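Side-chain contact in hypothetical protein VC1899 (Vibrio cholerae, PDB 1XMX), which is of unknown function but carries a Card1-like domain of the PDDEXK nuclease clan and probably binds nucleic acid: residues N278-R283 against E289-L294. Numbering follows the deposited sequence.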
ATOM      1  N   ASN A 278      -8.131  -4.853  -5.180  1.00 21.38           N
ATOM      2  CA  ASN A 278      -9.204  -5.118  -4.224  1.00 23.51           C
ATOM      3  C   ASN A 278      -8.782  -5.975  -3.028  1.00 24.63           C
ATOM      4  O   ASN A 278      -9.410  -6.998  -2.733  1.00 24.32           O
ATOM      5  CB  ASN A 278     -10.435  -5.713  -4.924  1.00 24.87           C
ATOM      6  CG  ASN A 278     -11.232  -4.654  -5.683  1.00 27.79           C
ATOM      7  OD1 ASN A 278     -11.571  -3.609  -5.117  1.00 29.19           O
ATOM      8  ND2 ASN A 278     -11.541  -4.916  -6.960  1.00 26.23           N
ATOM      9  N   VAL A 279      -7.725  -5.545  -2.346  1.00 22.60           N
ATOM     10  CA  VAL A 279      -7.255  -6.234  -1.174  1.00 22.34           C
ATOM     11  C   VAL A 279      -8.315  -6.097  -0.071  1.00 23.09           C
ATOM     12  O   VAL A 279      -8.751  -4.979   0.234  1.00 21.21           O
ATOM     13  CB  VAL A 279      -5.922  -5.617  -0.710  1.00 21.69           C
ATOM     14  CG1 VAL A 279      -5.327  -6.465   0.396  1.00 21.00           C
ATOM     15  CG2 VAL A 279      -4.943  -5.519  -1.894  1.00 21.44           C
ATOM     16  N   GLN A 280      -8.778  -7.225   0.475  1.00 23.99           N
ATOM     17  CA  GLN A 280      -9.592  -7.210   1.709  1.00 24.74           C
ATOM     18  C   GLN A 280      -8.690  -7.142   2.956  1.00 24.33           C
ATOM     19  O   GLN A 280      -7.806  -7.942   3.093  1.00 23.49           O
ATOM     20  CB  GLN A 280     -10.486  -8.446   1.782  1.00 27.34           C
ATOM     21  CG  GLN A 280     -11.237  -8.733   0.483  1.00 27.88           C
ATOM     22  CD  GLN A 280     -12.196  -7.600   0.137  1.00 30.10           C
ATOM     23  OE1 GLN A 280     -12.173  -7.028  -0.968  1.00 30.84           O
ATOM     24  NE2 GLN A 280     -13.028  -7.249   1.092  1.00 31.23           N
ATOM     25  N   VAL A 281      -8.952  -6.203   3.872  1.00 24.68           N
ATOM     26  CA  VAL A 281      -8.068  -5.935   5.011  1.00 24.32           C
ATOM     27  C   VAL A 281      -8.906  -6.090   6.278  1.00 26.36           C
ATOM     28  O   VAL A 281      -9.989  -5.485   6.396  1.00 27.18           O
ATOM     29  CB  VAL A 281      -7.525  -4.474   5.025  1.00 23.09           C
ATOM     30  CG1 VAL A 281      -6.507  -4.250   6.197  1.00 21.29           C
ATOM     31  CG2 VAL A 281      -6.958  -4.074   3.697  1.00 24.14           C
ATOM     32  N   TYR A 282      -8.409  -6.912   7.194  1.00 24.57           N
ATOM     33  CA  TYR A 282      -9.052  -7.210   8.458  1.00 27.50           C
ATOM     34  C   TYR A 282      -8.176  -6.767   9.646  1.00 28.60           C
ATOM     35  O   TYR A 282      -6.951  -6.957   9.611  1.00 26.45           O
ATOM     36  CB  TYR A 282      -9.333  -8.727   8.541  1.00 27.87           C
ATOM     37  CG  TYR A 282     -10.232  -9.249   7.434  1.00 28.62           C
ATOM     38  CD1 TYR A 282      -9.702  -9.715   6.230  1.00 29.12           C
ATOM     39  CD2 TYR A 282     -11.611  -9.273   7.597  1.00 29.61           C
ATOM     40  CE1 TYR A 282     -10.532 -10.198   5.209  1.00 29.33           C
ATOM     41  CE2 TYR A 282     -12.470  -9.738   6.579  1.00 30.39           C
ATOM     42  CZ  TYR A 282     -11.917 -10.200   5.383  1.00 29.31           C
ATOM     43  OH  TYR A 282     -12.757 -10.665   4.379  1.00 29.50           O
ATOM     44  N   ARG A 283      -8.803  -6.165  10.673  1.00 30.29           N
ATOM     45  CA  ARG A 283      -8.130  -5.866  11.941  1.00 32.20           C
ATOM     46  C   ARG A 283      -9.009  -6.326  13.099  1.00 32.02           C
ATOM     47  O   ARG A 283     -10.183  -5.969  13.152  1.00 32.00           O
ATOM     48  CB  ARG A 283      -7.811  -4.374  12.068  1.00 33.22           C
ATOM     49  CG  ARG A 283      -6.735  -3.898  11.090  1.00 34.33           C
ATOM     50  CD  ARG A 283      -6.558  -2.382  11.049  1.00 35.33           C
ATOM     51  NE  ARG A 283      -7.730  -1.708  10.514  1.00 36.55           N
ATOM     52  CZ  ARG A 283      -7.872  -0.395  10.305  1.00 37.66           C
ATOM     53  NH1 ARG A 283      -6.914   0.473  10.579  1.00 38.61           N
ATOM     54  NH2 ARG A 283      -9.024   0.063   9.820  1.00 38.19           N
ATOM     55  N   GLU A 289     -14.339  -6.577  14.873  1.00 33.86           N
ATOM     56  CA  GLU A 289     -13.549  -6.475  13.677  1.00 36.82           C
ATOM     57  C   GLU A 289     -13.844  -5.214  12.889  1.00 36.65           C
ATOM     58  O   GLU A 289     -15.028  -4.826  12.745  1.00 36.07           O
ATOM     59  CB  GLU A 289     -13.878  -7.666  12.788  1.00 39.38           C
ATOM     60  CG  GLU A 289     -12.899  -7.909  11.689  1.00 41.76           C
ATOM     61  CD  GLU A 289     -12.888  -9.359  11.321  1.00 43.96           C
ATOM     62  OE1 GLU A 289     -13.972  -9.862  10.916  1.00 46.08           O
ATOM     63  OE2 GLU A 289     -11.822 -10.005  11.466  1.00 45.19           O
ATOM     64  N   VAL A 290     -12.788  -4.599  12.347  1.00 35.68           N
ATOM     65  CA  VAL A 290     -12.975  -3.640  11.242  1.00 35.31           C
ATOM     66  C   VAL A 290     -12.399  -4.093   9.890  1.00 35.11           C
ATOM     67  O   VAL A 290     -11.247  -4.476   9.809  1.00 32.94           O
ATOM     68  CB  VAL A 290     -12.668  -2.144  11.619  1.00 35.02           C
ATOM     69  CG1 VAL A 290     -12.364  -1.959  13.119  1.00 33.93           C
ATOM     70  CG2 VAL A 290     -11.664  -1.492  10.672  1.00 35.63           C
ATOM     71  N   ARG A 291     -13.268  -4.116   8.873  1.00 36.11           N
ATOM     72  CA  ARG A 291     -12.962  -4.594   7.501  1.00 36.59           C
ATOM     73  C   ARG A 291     -12.847  -3.373   6.578  1.00 34.92           C
ATOM     74  O   ARG A 291     -13.646  -2.442   6.676  1.00 34.35           O
ATOM     75  CB  ARG A 291     -14.071  -5.545   6.992  1.00 39.02           C
ATOM     76  CG  ARG A 291     -13.756  -6.417   5.731  1.00 40.18           C
ATOM     77  CD  ARG A 291     -13.211  -5.634   4.546  1.00 42.85           C
ATOM     78  NE  ARG A 291     -13.912  -5.878   3.264  1.00 46.30           N
ATOM     79  CZ  ARG A 291     -14.611  -4.961   2.556  1.00 46.58           C
ATOM     80  NH1 ARG A 291     -14.727  -3.702   3.005  1.00 46.40           N
ATOM     81  NH2 ARG A 291     -15.202  -5.295   1.385  1.00 45.23           N
ATOM     82  N   ASN A 292     -11.821  -3.360   5.730  1.00 33.41           N
ATOM     83  CA  ASN A 292     -11.636  -2.311   4.763  1.00 31.02           C
ATOM     84  C   ASN A 292     -11.303  -2.967   3.436  1.00 28.95           C
ATOM     85  O   ASN A 292     -10.982  -4.130   3.416  1.00 27.24           O
ATOM     86  CB  ASN A 292     -10.500  -1.392   5.192  1.00 32.54           C
ATOM     87  CG  ASN A 292     -10.889  -0.471   6.350  1.00 34.17           C
ATOM     88  OD1 ASN A 292     -11.742   0.441   6.203  1.00 33.35           O
ATOM     89  ND2 ASN A 292     -10.245  -0.684   7.505  1.00 31.24           N
ATOM     90  N   GLU A 293     -11.412  -2.230   2.327  1.00 27.97           N
ATOM     91  CA  GLU A 293     -10.970  -2.750   1.017  1.00 26.94           C
ATOM     92  C   GLU A 293     -10.027  -1.769   0.356  1.00 24.00           C
ATOM     93  O   GLU A 293     -10.338  -0.604   0.276  1.00 22.83           O
ATOM     94  CB  GLU A 293     -12.149  -3.001   0.074  1.00 30.87           C
ATOM     95  CG  GLU A 293     -11.703  -3.407  -1.329  1.00 33.91           C
ATOM     96  CD  GLU A 293     -12.868  -3.821  -2.186  1.00 37.73           C
ATOM     97  OE1 GLU A 293     -13.583  -2.933  -2.717  1.00 37.83           O
ATOM     98  OE2 GLU A 293     -13.080  -5.047  -2.316  1.00 39.61           O
ATOM     99  N   LEU A 294      -8.880  -2.230  -0.130  1.00 22.05           N
ATOM    100  CA  LEU A 294      -7.964  -1.348  -0.862  1.00 19.21           C
ATOM    101  C   LEU A 294      -8.144  -1.590  -2.367  1.00 20.21           C
ATOM    102  O   LEU A 294      -7.862  -2.682  -2.869  1.00 21.08           O
ATOM    103  CB  LEU A 294      -6.491  -1.565  -0.420  1.00 17.98           C
ATOM    104  CG  LEU A 294      -6.170  -1.659   1.046  1.00 17.56           C
ATOM    105  CD1 LEU A 294      -4.705  -1.889   1.298  1.00 17.64           C
ATOM    106  CD2 LEU A 294      -6.567  -0.417   1.788  1.00 18.20           C
TER
HETATM  107  O   HOH W   1      -9.363  -2.940   8.560  1.00 26.15           O
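The Tyr282 ring is met obliquely by two side chains of the neighbouring strand: Arg291 brings its CG to 3.7 Å from Tyr282 CE2, and the Glu289 carboxylate, its plane turned 56° from the ring, reaches CD2. Beside them, Glu293 CB sits over one face of the Arg291 guanidinium, towards its rim, while the Gln280 and Glu293 side chains run side by side, their flat ends nearly perpendicular (84°). On the other side of the sheet Arg283, bent at chi3 (-66°), brings its guanidinium obliquely against Val290 CG2 and Asn292 ND2. A water links these groups, accepting from Arg283 NE at 2.8 Å and from Asn292 ND2, and donating to Val290 O. Asn292 OD1 is hydrogen-bonded to Lys324 NZ; helix 321-333, which carries that lysine, also covers Val281 and Leu294, where Val281 CG2 packs 3.7 Å from Leu294 CG. Six backbone hydrogen bonds pair 279-283 with 289-294 as an antiparallel hairpin, and Asn278 and Val279 both facing Leu294 form a G1 beta bulge. The hairpin thus has two chemistries: a charged, partly exposed face round Tyr282, and a helix-covered face whose buried Asn292 gives OD1 to a lysine and ND2 to the water, though the approach of ND2 to Arg283 NH2, both donors, is doubtful.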